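Local coordinates for sepf-like protein (Archaeoglobus fulgidus, PDB 3ZIE) that probably acts in archaeal cell division, being related to SepF, which anchors the Z ring to the membrane, at residues 11-22 with 44-55. The protein carries 1 engineered substitution. Residues are numbered along the deposited sequence; the frame is centred on the assembly and turned at random.
Sequences LNEVPEIKREIY and VLKDLRQLAEDV
With CG anti to the backbone N (chi1 175°), Leu51 extends from the 44-55 part of helix 38-55 into a hole formed by Ile17, Lys18, Ile21 and Tyr22, a knob-into-hole fit in which its two methyls part company. CD2 rests 3.7 Å from Lys18 CG and also meets CG1 of Ile21, while CD1 lies 3.7 Å from Tyr22 CE2. The tyrosine places CG beside its own backbone N (chi1 -76°), which carries the ring across to the other helix; there CE1 presses obliquely on Val55 CG1 at 3.3 Å, and the hydroxyl reaches as far as CB of Asp54. Val55's other methyl, CG2, meets Ile21 CG2. Helices 14-22 and 38-55 lie side by side on the mixed four-stranded sheet of the SepF domain; segments 14-22 and 44-55 run nearly parallel, at 16°, with axes 10.8 Å apart. On the sheet side Ile17 CG2 touches Leu48 CD2 at 3.8 Å, the side chains roughly perpendicular, and Met69 of strand 66-70 lies against both. At the opposite end Val14 and Leu11 run alongside Val44, pointing the other way, and Leu11 CD2 approaches Asp47 OD2 to 3.4 Å. The carboxylate's other oxygen, OD1, is salt-bridged to Lys46 NZ at 2.8 Å.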
loop_
_atom_site.group_PDB
_atom_site.type_symbol
_atom_site.label_atom_id
_atom_site.label_comp_id
_atom_site.label_asym_id
_atom_site.label_seq_id
_atom_site.Cartn_x
_atom_site.Cartn_y
_atom_site.Cartn_z
ATOM N N LEU B 11 19.524 5.579 -5.456
ATOM C CA LEU B 11 19.607 4.205 -5.923
ATOM C C LEU B 11 19.982 3.182 -4.820
ATOM O O LEU B 11 19.858 1.974 -5.008
ATOM C CB LEU B 11 20.587 4.108 -7.101
ATOM C CG LEU B 11 19.989 4.480 -8.475
ATOM C CD1 LEU B 11 21.041 5.042 -9.384
ATOM C CD2 LEU B 11 19.396 3.221 -9.091
ATOM N N ASN B 12 20.398 3.657 -3.655
ATOM C CA ASN B 12 20.841 2.729 -2.604
ATOM C C ASN B 12 19.735 1.873 -1.919
ATOM O O ASN B 12 20.071 0.882 -1.243
ATOM C CB ASN B 12 21.648 3.483 -1.542
ATOM C CG ASN B 12 22.933 4.042 -2.088
ATOM O OD1 ASN B 12 23.345 5.179 -1.755
ATOM N ND2 ASN B 12 23.577 3.258 -2.945
ATOM N N GLU B 13 18.454 2.208 -2.109
ATOM C CA GLU B 13 17.336 1.368 -1.561
ATOM C C GLU B 13 16.871 0.222 -2.463
ATOM O O GLU B 13 16.177 -0.706 -2.021
ATOM C CB GLU B 13 16.140 2.233 -1.147
ATOM C CG GLU B 13 16.460 3.210 -0.005
ATOM C CD GLU B 13 17.309 4.387 -0.521
ATOM O OE1 GLU B 13 16.816 5.114 -1.406
ATOM O OE2 GLU B 13 18.475 4.548 -0.089
ATOM N N VAL B 14 17.262 0.270 -3.737
ATOM C CA VAL B 14 16.786 -0.717 -4.728
ATOM C C VAL B 14 17.203 -2.126 -4.362
ATOM O O VAL B 14 16.373 -3.009 -4.388
ATOM C CB VAL B 14 17.202 -0.355 -6.176
ATOM C CG1 VAL B 14 17.026 -1.587 -7.124
ATOM C CG2 VAL B 14 16.420 0.869 -6.669
ATOM N N PRO B 15 18.488 -2.364 -3.952
ATOM C CA PRO B 15 18.839 -3.759 -3.728
ATOM C C PRO B 15 18.024 -4.394 -2.574
ATOM O O PRO B 15 17.654 -5.577 -2.664
ATOM C CB PRO B 15 20.360 -3.665 -3.416
ATOM C CG PRO B 15 20.774 -2.385 -4.192
ATOM C CD PRO B 15 19.666 -1.490 -3.789
ATOM N N GLU B 16 17.721 -3.642 -1.506
ATOM C CA GLU B 16 16.881 -4.223 -0.420
ATOM C C GLU B 16 15.408 -4.402 -0.859
ATOM O O GLU B 16 14.757 -5.324 -0.395
ATOM C CB GLU B 16 16.944 -3.403 0.900
ATOM C CG GLU B 16 16.037 -3.953 2.052
ATOM C CD GLU B 16 16.337 -5.416 2.435
ATOM O OE1 GLU B 16 17.481 -5.846 2.232
ATOM O OE2 GLU B 16 15.441 -6.155 2.891
ATOM N N ILE B 17 14.882 -3.504 -1.704
ATOM C CA ILE B 17 13.514 -3.686 -2.293
ATOM C C ILE B 17 13.487 -4.977 -3.105
ATOM O O ILE B 17 12.551 -5.803 -3.008
ATOM C CB ILE B 17 13.102 -2.458 -3.088
ATOM C CG1 ILE B 17 12.947 -1.242 -2.120
ATOM C CG2 ILE B 17 11.865 -2.732 -4.003
ATOM C CD1 ILE B 17 12.892 0.148 -2.889
ATOM N N LYS B 18 14.549 -5.189 -3.882
ATOM C CA LYS B 18 14.612 -6.407 -4.701
ATOM C C LYS B 18 14.568 -7.622 -3.803
ATOM O O LYS B 18 13.834 -8.583 -4.088
ATOM C CB LYS B 18 15.862 -6.436 -5.607
ATOM C CG LYS B 18 15.780 -5.444 -6.744
ATOM C CD LYS B 18 17.092 -5.418 -7.459
ATOM C CE LYS B 18 16.897 -4.955 -8.891
ATOM N NZ LYS B 18 18.254 -4.952 -9.590
ATOM N N ARG B 19 15.360 -7.600 -2.728
ATOM C CA ARG B 19 15.442 -8.716 -1.802
ATOM C C ARG B 19 14.073 -9.053 -1.186
ATOM O O ARG B 19 13.697 -10.236 -1.096
ATOM C CB ARG B 19 16.467 -8.453 -0.677
ATOM C CG ARG B 19 17.693 -9.355 -0.701
ATOM C CD ARG B 19 18.782 -8.884 0.339
ATOM N NE ARG B 19 19.850 -8.210 -0.405
ATOM C CZ ARG B 19 20.257 -6.942 -0.266
ATOM N NH1 ARG B 19 19.775 -6.125 0.679
ATOM N NH2 ARG B 19 21.219 -6.523 -1.073
ATOM N N GLU B 20 13.333 -8.032 -0.780
ATOM C CA GLU B 20 11.968 -8.243 -0.202
ATOM C C GLU B 20 10.965 -8.866 -1.197
ATOM O O GLU B 20 10.254 -9.817 -0.871
ATOM C CB GLU B 20 11.442 -6.907 0.384
ATOM C CG GLU B 20 12.218 -6.484 1.621
ATOM C CD GLU B 20 11.841 -7.343 2.858
ATOM O OE1 GLU B 20 11.305 -8.454 2.690
ATOM O OE2 GLU B 20 12.079 -6.904 4.004
ATOM N N ILE B 21 10.958 -8.369 -2.426
ATOM C CA ILE B 21 10.128 -8.917 -3.514
ATOM C C ILE B 21 10.489 -10.387 -3.822
ATOM O O ILE B 21 9.581 -11.255 -3.919
ATOM C CB ILE B 21 10.219 -7.992 -4.811
ATOM C CG1 ILE B 21 9.582 -6.615 -4.528
ATOM C CG2 ILE B 21 9.524 -8.675 -6.024
ATOM C CD1 ILE B 21 8.003 -6.650 -4.339
ATOM N N TYR B 22 11.797 -10.666 -3.937
ATOM C CA TYR B 22 12.291 -12.024 -4.121
ATOM C C TYR B 22 11.920 -12.906 -2.937
ATOM O O TYR B 22 11.757 -14.103 -3.099
ATOM C CB TYR B 22 13.832 -12.048 -4.386
ATOM C CG TYR B 22 14.197 -11.614 -5.818
ATOM C CD1 TYR B 22 13.704 -12.297 -6.900
ATOM C CD2 TYR B 22 15.022 -10.514 -6.075
ATOM C CE1 TYR B 22 13.992 -11.903 -8.230
ATOM C CE2 TYR B 22 15.326 -10.119 -7.426
ATOM C CZ TYR B 22 14.782 -10.826 -8.473
ATOM O OH TYR B 22 15.053 -10.522 -9.801
ATOM N N VAL B 44 15.704 4.605 -10.982
ATOM C CA VAL B 44 15.032 3.772 -9.951
ATOM C C VAL B 44 13.795 3.087 -10.587
ATOM O O VAL B 44 13.600 1.861 -10.478
ATOM C CB VAL B 44 14.623 4.655 -8.721
ATOM C CG1 VAL B 44 13.715 3.859 -7.732
ATOM C CG2 VAL B 44 15.909 5.086 -7.954
ATOM N N LEU B 45 12.957 3.875 -11.262
ATOM C CA LEU B 45 11.709 3.300 -11.787
ATOM C C LEU B 45 12.019 2.271 -12.896
ATOM O O LEU B 45 11.311 1.245 -13.043
ATOM C CB LEU B 45 10.730 4.362 -12.331
ATOM C CG LEU B 45 9.986 5.285 -11.381
ATOM C CD1 LEU B 45 9.214 6.435 -12.141
ATOM C CD2 LEU B 45 9.063 4.497 -10.450
ATOM N N LYS B 46 13.049 2.564 -13.709
ATOM C CA LYS B 46 13.503 1.546 -14.662
ATOM C C LYS B 46 13.872 0.231 -13.906
ATOM O O LYS B 46 13.454 -0.862 -14.281
ATOM C CB LYS B 46 14.699 2.026 -15.487
ATOM C CG LYS B 46 15.360 0.894 -16.364
ATOM C CD LYS B 46 16.738 1.296 -16.933
ATOM C CE LYS B 46 17.859 1.414 -15.831
ATOM N NZ LYS B 46 18.517 0.099 -15.411
ATOM N N ASP B 47 14.670 0.345 -12.856
ATOM C CA ASP B 47 15.012 -0.851 -12.083
ATOM C C ASP B 47 13.790 -1.544 -11.475
ATOM O O ASP B 47 13.706 -2.742 -11.473
ATOM C CB ASP B 47 16.029 -0.548 -10.985
ATOM C CG ASP B 47 17.371 -0.077 -11.528
ATOM O OD1 ASP B 47 17.706 -0.250 -12.734
ATOM O OD2 ASP B 47 18.097 0.463 -10.701
ATOM N N LEU B 48 12.832 -0.784 -10.952
ATOM C CA LEU B 48 11.704 -1.408 -10.257
ATOM C C LEU B 48 10.711 -2.028 -11.240
ATOM O O LEU B 48 10.133 -3.080 -10.956
ATOM C CB LEU B 48 10.974 -0.404 -9.365
ATOM C CG LEU B 48 11.840 0.139 -8.208
ATOM C CD1 LEU B 48 10.873 0.965 -7.437
ATOM C CD2 LEU B 48 12.384 -1.012 -7.391
ATOM N N ARG B 49 10.533 -1.386 -12.404
ATOM C CA ARG B 49 9.762 -1.989 -13.478
ATOM C C ARG B 49 10.387 -3.278 -14.041
ATOM O O ARG B 49 9.671 -4.269 -14.342
ATOM C CB ARG B 49 9.504 -0.961 -14.594
ATOM C CG ARG B 49 8.506 0.134 -14.108
ATOM C CD ARG B 49 8.180 1.103 -15.240
ATOM N NE ARG B 49 7.658 2.378 -14.756
ATOM C CZ ARG B 49 6.437 2.561 -14.248
ATOM N NH1 ARG B 49 5.578 1.553 -14.158
ATOM N NH2 ARG B 49 6.071 3.769 -13.846
ATOM N N GLN B 50 11.692 -3.282 -14.205
ATOM C CA GLN B 50 12.390 -4.504 -14.629
ATOM C C GLN B 50 12.235 -5.627 -13.595
ATOM O O GLN B 50 12.018 -6.784 -13.960
ATOM C CB GLN B 50 13.875 -4.224 -14.883
ATOM C CG GLN B 50 14.589 -5.434 -15.559
ATOM C CD GLN B 50 13.931 -5.861 -16.883
ATOM O OE1 GLN B 50 13.467 -7.009 -17.027
ATOM N NE2 GLN B 50 13.841 -4.935 -17.825
ATOM N N LEU B 51 12.373 -5.281 -12.314
ATOM C CA LEU B 51 12.082 -6.216 -11.208
ATOM C C LEU B 51 10.692 -6.838 -11.309
ATOM O O LEU B 51 10.570 -8.063 -11.244
ATOM C CB LEU B 51 12.282 -5.539 -9.822
ATOM C CG LEU B 51 11.924 -6.304 -8.526
ATOM C CD1 LEU B 51 12.836 -7.546 -8.347
ATOM C CD2 LEU B 51 12.136 -5.336 -7.369
ATOM N N ALA B 52 9.655 -6.019 -11.441
ATOM C CA ALA B 52 8.304 -6.540 -11.625
ATOM C C ALA B 52 8.249 -7.530 -12.790
ATOM O O ALA B 52 7.616 -8.585 -12.665
ATOM C CB ALA B 52 7.265 -5.444 -11.822
ATOM N N GLU B 53 8.903 -7.206 -13.907
ATOM C CA GLU B 53 8.888 -8.121 -15.072
ATOM C C GLU B 53 9.626 -9.412 -14.766
ATOM O O GLU B 53 9.215 -10.515 -15.149
ATOM C CB GLU B 53 9.474 -7.425 -16.315
ATOM C CG GLU B 53 8.533 -7.533 -17.474
ATOM C CD GLU B 53 8.975 -6.695 -18.658
ATOM O OE1 GLU B 53 10.100 -6.935 -19.144
ATOM O OE2 GLU B 53 8.190 -5.791 -19.094
ATOM N N ASP B 54 10.737 -9.275 -14.073
ATOM C CA ASP B 54 11.558 -10.424 -13.719
ATOM C C ASP B 54 10.862 -11.399 -12.825
ATOM O O ASP B 54 11.167 -12.578 -12.909
ATOM C CB ASP B 54 12.860 -10.027 -13.023
ATOM C CG ASP B 54 13.832 -9.341 -13.974
ATOM O OD1 ASP B 54 13.591 -9.315 -15.198
ATOM O OD2 ASP B 54 14.806 -8.797 -13.476
ATOM N N VAL B 55 9.952 -10.939 -11.978
ATOM C CA VAL B 55 9.288 -11.858 -11.022
ATOM C C VAL B 55 7.825 -12.152 -11.413
ATOM O O VAL B 55 7.105 -12.846 -10.679
ATOM C CB VAL B 55 9.430 -11.360 -9.557
ATOM C CG1 VAL B 55 10.891 -11.101 -9.191
ATOM C CG2 VAL B 55 8.592 -10.120 -9.309
#